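Local coordinates for virulent strain associated lipoprotein (Borreliella spielmanii A14S, PDB 6FZZ) that is an outer-surface lipoprotein of the pFam54 family that may bind glutathione, as its Borrelia burgdorferi relative BBE31 does, at residues K41-D46 against L79-L84; K93-I98 against D107-S112; L56-E61 against S70-A75. All blocks are in the same frame, centred on the assembly; numbering follows the deposited sequence.

Interaction 1 of 3, residues K41-D46 against L79-L84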
# COMPACT_ATOMS: atom_id res chain seq x y z
N LYS A 41 9.24 10.82 8.55
CA LYS A 41 10.18 11.66 9.28
C LYS A 41 9.92 13.13 9.09
O LYS A 41 10.12 13.93 10.04
CB LYS A 41 11.64 11.27 8.96
CG LYS A 41 12.03 9.99 9.69
CD LYS A 41 13.22 9.25 9.08
CE LYS A 41 14.49 10.02 9.21
NZ LYS A 41 15.59 9.06 8.97
N GLU A 42 9.45 13.54 7.90
CA GLU A 42 9.16 14.95 7.63
C GLU A 42 7.73 15.25 7.66
O GLU A 42 7.33 16.31 7.17
CB GLU A 42 9.71 15.40 6.24
CG GLU A 42 11.17 15.04 6.13
CD GLU A 42 11.83 15.41 4.78
OE1 GLU A 42 11.12 15.78 3.81
OE2 GLU A 42 13.08 15.31 4.73
N GLU A 43 6.90 14.39 8.24
CA GLU A 43 5.47 14.65 8.19
C GLU A 43 5.07 15.97 8.89
O GLU A 43 5.47 16.25 10.01
CB GLU A 43 4.61 13.46 8.64
CG GLU A 43 4.29 13.44 10.07
CD GLU A 43 3.46 12.24 10.48
OE1 GLU A 43 2.88 11.47 9.67
OE2 GLU A 43 3.53 12.04 11.67
N PRO A 44 4.24 16.76 8.22
CA PRO A 44 3.79 17.94 8.89
C PRO A 44 2.85 17.54 10.01
O PRO A 44 2.39 16.39 10.08
CB PRO A 44 3.00 18.70 7.81
CG PRO A 44 3.17 17.97 6.55
CD PRO A 44 3.63 16.58 6.89
N GLU A 45 2.57 18.50 10.88
CA GLU A 45 1.72 18.28 12.03
C GLU A 45 0.33 17.95 11.55
O GLU A 45 -0.37 17.23 12.21
CB GLU A 45 1.64 19.57 12.85
CG GLU A 45 2.95 19.90 13.54
CD GLU A 45 2.77 20.99 14.59
OE1 GLU A 45 2.00 21.91 14.30
OE2 GLU A 45 3.37 20.90 15.69
N ASP A 46 -0.08 18.44 10.38
CA ASP A 46 -1.41 18.08 9.92
C ASP A 46 -1.45 16.73 9.20
O ASP A 46 -2.50 16.37 8.62
CB ASP A 46 -2.03 19.15 9.04
CG ASP A 46 -1.36 19.31 7.74
OD1 ASP A 46 -0.33 18.70 7.43
OD2 ASP A 46 -1.89 20.13 6.99
N LEU A 79 2.93 3.24 5.92
CA LEU A 79 2.38 2.32 4.91
C LEU A 79 1.34 3.06 4.07
O LEU A 79 1.18 2.79 2.86
CB LEU A 79 1.79 1.11 5.56
CG LEU A 79 2.84 0.17 6.25
CD1 LEU A 79 2.17 -0.92 7.03
CD2 LEU A 79 3.80 -0.50 5.24
N THR A 80 0.64 4.01 4.69
CA THR A 80 -0.31 4.88 3.98
C THR A 80 0.38 5.74 2.90
O THR A 80 -0.09 5.82 1.76
CB THR A 80 -1.14 5.76 4.96
OG1 THR A 80 -1.89 4.94 5.88
CG2 THR A 80 -2.14 6.61 4.17
N TYR A 81 1.49 6.39 3.27
CA TYR A 81 2.29 7.20 2.35
C TYR A 81 2.82 6.31 1.19
O TYR A 81 2.96 6.75 0.04
CB TYR A 81 3.44 7.87 3.12
CG TYR A 81 2.95 8.71 4.29
CD1 TYR A 81 1.75 9.41 4.19
CD2 TYR A 81 3.70 8.88 5.44
CE1 TYR A 81 1.30 10.18 5.21
CE2 TYR A 81 3.25 9.67 6.49
CZ TYR A 81 2.05 10.30 6.37
OH TYR A 81 1.51 11.12 7.34
N GLY A 82 3.10 5.05 1.51
CA GLY A 82 3.53 4.10 0.50
C GLY A 82 2.47 3.76 -0.56
O GLY A 82 2.75 3.81 -1.74
N ILE A 83 1.27 3.41 -0.12
CA ILE A 83 0.21 2.98 -1.01
C ILE A 83 -0.37 4.18 -1.74
O ILE A 83 -0.79 4.08 -2.91
CB ILE A 83 -0.90 2.16 -0.27
CG1 ILE A 83 -1.84 1.48 -1.29
CG2 ILE A 83 -1.77 3.01 0.64
CD1 ILE A 83 -1.20 0.36 -2.06
N LEU A 84 -0.28 5.36 -1.11
CA LEU A 84 -0.71 6.59 -1.81
C LEU A 84 0.47 7.33 -2.44
O LEU A 84 0.47 8.55 -2.57
CB LEU A 84 -1.44 7.49 -0.82
CG LEU A 84 -2.70 6.90 -0.13
CD1 LEU A 84 -3.34 7.98 0.74
CD2 LEU A 84 -3.69 6.39 -1.19

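Interaction 2 of 3, residues K93-I98 against D107-S112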
# COMPACT_ATOMS: atom_id res chain seq x y z
N LYS A 93 -4.95 15.03 0.64
CA LYS A 93 -6.01 15.61 1.47
C LYS A 93 -7.35 15.34 0.79
O LYS A 93 -8.33 15.03 1.41
CB LYS A 93 -5.78 17.15 1.65
CG LYS A 93 -7.01 17.85 2.24
CD LYS A 93 -7.09 19.35 1.95
CE LYS A 93 -5.76 20.06 2.15
NZ LYS A 93 -5.95 21.54 2.27
N ARG A 94 -7.40 15.47 -0.52
CA ARG A 94 -8.64 15.24 -1.25
C ARG A 94 -9.05 13.77 -1.17
O ARG A 94 -10.21 13.49 -1.00
CB ARG A 94 -8.47 15.68 -2.70
CG ARG A 94 -9.60 15.35 -3.64
CD ARG A 94 -11.01 15.66 -3.17
NE ARG A 94 -11.23 17.06 -2.80
CZ ARG A 94 -12.41 17.55 -2.43
NH1 ARG A 94 -13.48 16.77 -2.38
NH2 ARG A 94 -12.52 18.84 -2.12
N PHE A 95 -8.11 12.85 -1.32
CA PHE A 95 -8.43 11.45 -1.14
C PHE A 95 -9.10 11.21 0.21
O PHE A 95 -10.11 10.52 0.33
CB PHE A 95 -7.16 10.59 -1.25
CG PHE A 95 -7.44 9.10 -1.18
CD1 PHE A 95 -8.01 8.43 -2.27
CD2 PHE A 95 -7.13 8.37 -0.03
CE1 PHE A 95 -8.26 7.05 -2.16
CE2 PHE A 95 -7.37 7.01 0.05
CZ PHE A 95 -7.89 6.36 -1.02
N SER A 96 -8.49 11.75 1.26
CA SER A 96 -9.02 11.57 2.60
C SER A 96 -10.45 12.11 2.71
O SER A 96 -11.35 11.46 3.29
CB SER A 96 -8.06 12.22 3.61
OG SER A 96 -8.57 12.29 4.89
N GLU A 97 -10.64 13.35 2.23
CA GLU A 97 -11.95 13.98 2.15
C GLU A 97 -12.99 13.09 1.47
O GLU A 97 -14.11 12.89 2.04
CB GLU A 97 -11.85 15.35 1.43
CG GLU A 97 -11.02 16.32 2.24
CD GLU A 97 -10.78 17.66 1.52
OE1 GLU A 97 -11.03 17.73 0.29
OE2 GLU A 97 -10.32 18.62 2.18
N ILE A 98 -12.64 12.48 0.33
CA ILE A 98 -13.58 11.66 -0.44
C ILE A 98 -13.97 10.40 0.34
O ILE A 98 -15.13 10.06 0.41
CB ILE A 98 -13.02 11.21 -1.80
CG1 ILE A 98 -12.89 12.39 -2.75
CG2 ILE A 98 -13.91 10.19 -2.47
CD1 ILE A 98 -11.91 12.07 -3.84
N ASP A 107 -12.58 0.52 6.05
CA ASP A 107 -12.47 -0.58 5.11
C ASP A 107 -11.47 -0.20 4.00
O ASP A 107 -10.77 -1.06 3.50
CB ASP A 107 -13.84 -0.93 4.48
CG ASP A 107 -14.70 -1.82 5.40
OD1 ASP A 107 -14.33 -1.99 6.56
OD2 ASP A 107 -15.74 -2.36 5.00
N ILE A 108 -11.47 1.06 3.56
CA ILE A 108 -10.50 1.50 2.53
C ILE A 108 -9.07 1.49 3.12
O ILE A 108 -8.12 0.96 2.47
CB ILE A 108 -10.83 2.95 2.03
CG1 ILE A 108 -12.06 2.93 1.16
CG2 ILE A 108 -9.66 3.58 1.30
CD1 ILE A 108 -11.85 2.37 -0.25
N PHE A 109 -8.89 2.13 4.28
CA PHE A 109 -7.54 2.33 4.81
C PHE A 109 -6.98 1.02 5.37
O PHE A 109 -5.85 0.64 5.05
CB PHE A 109 -7.44 3.49 5.82
CG PHE A 109 -7.36 4.85 5.15
CD1 PHE A 109 -8.53 5.51 4.74
CD2 PHE A 109 -6.14 5.46 4.94
CE1 PHE A 109 -8.45 6.75 4.12
CE2 PHE A 109 -6.07 6.70 4.34
CZ PHE A 109 -7.22 7.32 3.90
N ASN A 110 -7.77 0.29 6.14
CA ASN A 110 -7.20 -0.94 6.73
C ASN A 110 -6.81 -1.97 5.65
O ASN A 110 -5.80 -2.71 5.79
CB ASN A 110 -8.17 -1.57 7.75
CG ASN A 110 -8.29 -0.77 9.05
OD1 ASN A 110 -7.44 0.07 9.42
ND2 ASN A 110 -9.36 -1.08 9.80
N THR A 111 -7.63 -2.05 4.62
CA THR A 111 -7.42 -3.00 3.56
C THR A 111 -6.16 -2.64 2.78
O THR A 111 -5.33 -3.52 2.54
CB THR A 111 -8.67 -3.19 2.64
OG1 THR A 111 -9.80 -3.55 3.41
CG2 THR A 111 -8.45 -4.33 1.68
N SER A 112 -6.00 -1.34 2.46
CA SER A 112 -4.93 -0.81 1.64
C SER A 112 -3.62 -0.95 2.36
O SER A 112 -2.61 -1.36 1.78
CB SER A 112 -5.13 0.75 1.40
OG SER A 112 -6.32 0.88 0.78

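Interaction 3 of 3, residues L56-E61 against S70-A75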
# COMPACT_ATOMS: atom_id res chain seq x y z
N LEU A 56 -9.40 6.41 12.67
CA LEU A 56 -8.95 5.02 12.73
C LEU A 56 -8.42 4.82 14.16
O LEU A 56 -7.37 5.34 14.54
CB LEU A 56 -7.84 4.82 11.71
CG LEU A 56 -8.26 4.78 10.20
CD1 LEU A 56 -7.02 4.93 9.33
CD2 LEU A 56 -8.99 3.48 9.89
N ARG A 57 -9.15 4.07 14.96
CA ARG A 57 -8.77 3.89 16.36
C ARG A 57 -8.49 2.40 16.54
O ARG A 57 -9.34 1.51 16.22
CB ARG A 57 -9.90 4.44 17.29
CG ARG A 57 -9.56 4.21 18.77
CD ARG A 57 -10.58 4.80 19.75
NE ARG A 57 -10.74 6.22 19.49
CZ ARG A 57 -9.87 7.17 19.82
NH1 ARG A 57 -8.74 6.90 20.49
NH2 ARG A 57 -10.18 8.40 19.51
N TRP A 58 -7.31 2.08 17.04
CA TRP A 58 -6.96 0.68 17.32
C TRP A 58 -7.88 0.04 18.33
O TRP A 58 -8.21 0.69 19.33
CB TRP A 58 -5.60 0.58 17.89
CG TRP A 58 -4.47 1.01 16.93
CD1 TRP A 58 -3.98 2.24 16.76
CD2 TRP A 58 -3.76 0.17 16.02
NE1 TRP A 58 -2.96 2.26 15.84
CE2 TRP A 58 -2.82 1.00 15.33
CE3 TRP A 58 -3.85 -1.19 15.68
CZ2 TRP A 58 -1.91 0.51 14.38
CZ3 TRP A 58 -2.94 -1.68 14.71
CH2 TRP A 58 -1.99 -0.81 14.07
N HIS A 59 -8.26 -1.23 18.15
CA HIS A 59 -9.13 -1.85 19.15
C HIS A 59 -8.41 -2.33 20.44
O HIS A 59 -8.97 -2.23 21.53
CB HIS A 59 -10.02 -2.94 18.55
CG HIS A 59 -11.14 -3.32 19.46
ND1 HIS A 59 -11.10 -4.43 20.28
CD2 HIS A 59 -12.31 -2.69 19.75
CE1 HIS A 59 -12.21 -4.49 20.99
NE2 HIS A 59 -12.95 -3.44 20.70
N GLU A 60 -7.15 -2.73 20.32
CA GLU A 60 -6.36 -3.17 21.44
C GLU A 60 -5.80 -1.97 22.19
O GLU A 60 -5.53 -0.89 21.58
CB GLU A 60 -5.19 -4.05 20.97
CG GLU A 60 -5.57 -5.04 19.86
CD GLU A 60 -5.81 -4.38 18.48
OE1 GLU A 60 -5.28 -3.27 18.19
OE2 GLU A 60 -6.58 -4.95 17.68
N GLU A 61 -5.63 -2.15 23.51
CA GLU A 61 -5.06 -1.13 24.38
C GLU A 61 -3.70 -0.64 23.83
O GLU A 61 -2.96 -1.44 23.32
CB GLU A 61 -4.88 -1.68 25.82
CG GLU A 61 -6.20 -1.97 26.55
CD GLU A 61 -7.10 -0.74 26.73
OE1 GLU A 61 -6.57 0.37 26.76
OE2 GLU A 61 -8.35 -0.90 26.83
N SER A 70 2.01 6.72 18.49
CA SER A 70 2.58 5.46 18.91
C SER A 70 3.46 4.89 17.78
O SER A 70 3.39 5.36 16.65
CB SER A 70 1.46 4.51 19.26
OG SER A 70 0.70 4.21 18.11
N GLU A 71 4.24 3.84 18.06
CA GLU A 71 5.06 3.22 17.04
C GLU A 71 4.20 2.51 16.01
O GLU A 71 4.48 2.59 14.83
CB GLU A 71 6.09 2.24 17.65
CG GLU A 71 7.12 2.98 18.50
CD GLU A 71 7.79 4.14 17.75
OE1 GLU A 71 8.41 3.89 16.68
OE2 GLU A 71 7.71 5.31 18.23
N ARG A 72 3.15 1.82 16.43
CA ARG A 72 2.34 1.14 15.44
C ARG A 72 1.54 2.15 14.56
O ARG A 72 1.29 1.89 13.39
CB ARG A 72 1.43 0.09 16.10
CG ARG A 72 0.38 0.61 17.02
CD ARG A 72 -0.47 -0.52 17.57
NE ARG A 72 -1.39 0.00 18.59
CZ ARG A 72 -2.31 -0.72 19.22
NH1 ARG A 72 -2.51 -2.01 18.89
NH2 ARG A 72 -3.11 -0.14 20.13
N SER A 73 1.12 3.29 15.15
CA SER A 73 0.46 4.31 14.39
C SER A 73 1.40 4.93 13.34
O SER A 73 0.98 5.15 12.20
CB SER A 73 -0.21 5.34 15.30
OG SER A 73 -1.38 4.79 15.86
N LYS A 74 2.61 5.27 13.73
CA LYS A 74 3.61 5.77 12.78
C LYS A 74 3.83 4.80 11.61
O LYS A 74 3.87 5.24 10.46
CB LYS A 74 4.92 6.07 13.45
CG LYS A 74 4.78 7.23 14.43
CD LYS A 74 6.13 7.54 15.01
CE LYS A 74 6.10 8.64 16.02
NZ LYS A 74 7.51 8.75 16.47
N ALA A 75 3.91 3.50 11.93
CA ALA A 75 4.04 2.44 10.91
C ALA A 75 2.85 2.45 9.93
O ALA A 75 3.03 2.36 8.69
CB ALA A 75 4.24 1.07 11.57

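Interaction 1 of 3, residues K41-D46 against L79-L84
Glu43 reaches from the loop that follows helix 15-41 to the phenol of Tyr81, and this one pair makes the whole contact. Starting at the backbone, Glu43 CB already leans toward the helix and lies 4.1 Å from Tyr81 OH. An off-staggered first torsion (chi1 91°) and a straight chain beyond CG (chi2 -179°) together point the carboxylate at the phenol, with Glu43 CD 3.9 Å from Tyr81 OH. At the tip, Glu43 OE1 accepts a hydrogen bond of 2.7 Å from Tyr81 OH through its anti lone pair, the one turned away from the other oxygen. Glu43 OE1 sits at the rim of the phenol, in the plane of the ring, and comes within 3.7 Å of Tyr81 CE2. The carboxylate itself stands almost perpendicular to that ring, at 89°. The second oxygen, OE2, forms a salt bridge with Arg77, one helical turn before Tyr81, so the two oxygens grip two side chains of the same helix; the guanidinium charge would probably help keep the carboxylate ionised. The ring of Tyr81 is also met edge-to-face by Tyr48 and packs on Ile50 and Phe53 of the connecting loop. Leu79 and Ile83 lie against helix 105-126, Ile83 also against helix 138-170, and Leu84, just past the helix end, packs on helices 89-102 and 138-170, while Glu43 ties the loop to the last turn of helix 71-83.

Interaction 2 of 3, residues K93-I98 against D107-S112
Phe95 and Phe109 reach past one another from their two helices, their ring planes inclined at 62° and their centroids 5.9 Å apart. Phe109 CZ arrives at the edge of the Phe95 ring, close to its plane, and touches Phe95 CE2 at 3.9 Å. Phe95 reaches across because its CG is anti to the backbone N (chi1 -175°), which swings the ring out toward helix 105-126. The far corner of that ring, Phe95 CZ, meets the methyl CG2 of Ile108 at 4.0 Å, with the two side chains crossing at a slant. Helices 89-102 and 105-126 are consecutive, joined by a very short link and splayed apart, with the aromatic side chains bridging between them, within the BbCRASP-1-type (pFam54) helical domain. Other helices add to the surroundings: Phe162 of helix 138-170 meets the Phe95 ring, Val191 of helix 180-209 touches Ile108, and Tyr76 and Thr80 of helix 71-83 pack on Phe109. Two buried hydroxyls nearby are satisfied: Thr111 OG1 hydrogen-bonds Asp107 O of its own helix at 2.7 Å, and Ser96 OG is bonded to Ala52 N of the long loop.

Interaction 3 of 3, residues L56-E61 against S70-A75
The guanidinium of Arg72 lies flat on the indole of Trp58, the two planes only 4° apart and their centres separated by 3.9 Å. The Arg72 side chain is laid along one face of the ring system: CD sits over the six-membered ring in a CH-pi contact, 3.5 Å from its centroid, and CZ lies over the five-membered ring as a cation-pi partner. Seen from the arginine, Trp58 CG covers the middle of one guanidinium face. The indole edge is used as well. Trp58 NE1 donates to Ser73 OG at 3.0 Å, nearly within the ring plane and fairly straight at 157°, and this bond and the stack together restrain the rotation of the indole.

Arg72 gets there by placing CG between its backbone N and carbonyl carbon (chi1 65°), after which the chain runs extended to NE. At the guanidinium edge, Arg72 NH2 donates to Glu60 O at 2.9 Å; the oxygen lies in the guanidinium plane, although the nitrogen stands above the carbonyl plane. Glu60 bends at chi2 to bring OE1 within 3.1 Å of Arg72 NH1, a salt bridge whose hydrogen bond is weak. A second carboxylate, that of Glu64, forms a salt bridge with Arg72 NH2, so negative charge gathers round this cation near the surface.

Ser73 OG, besides accepting from Trp58, is bonded to Thr65 O, while Ser73 N is held by Ser70 OG at 3.1 Å. Ser70 occupies the N-cap position of helix 71-83, its OG also bonded to Glu64. Backbone hydrogen bonds pair Leu56 with Val66 and Trp58 with Glu64, giving the loop a hairpin-like form, and the arrangement is a stacked (parallel) arginine-aromatic cation-pi pair that lays this loop against the capped first turn of the helix.

Overall arrangement
The three contacts lie 13 to 16 Å apart, centre to centre, in a chain that is mostly helix and has no strand. Helix 71-83 carries one side of both interaction 1 and interaction 3, the latter at its first turn and the former at its last turns. Along the chain, interaction 3 falls between the two segments of interaction 1, so the long connection after helix 15-41 meets this helix at both ends; interaction 2 follows in the next two helices. Interaction 2 touches both others: Leu84 packs on Phe95 and Thr80 on Phe109, while Leu56 reaches Phe109. The buried packing of interaction 2 thus runs on into helix 71-83 and the loop before it, holding the long connection against the helical domain.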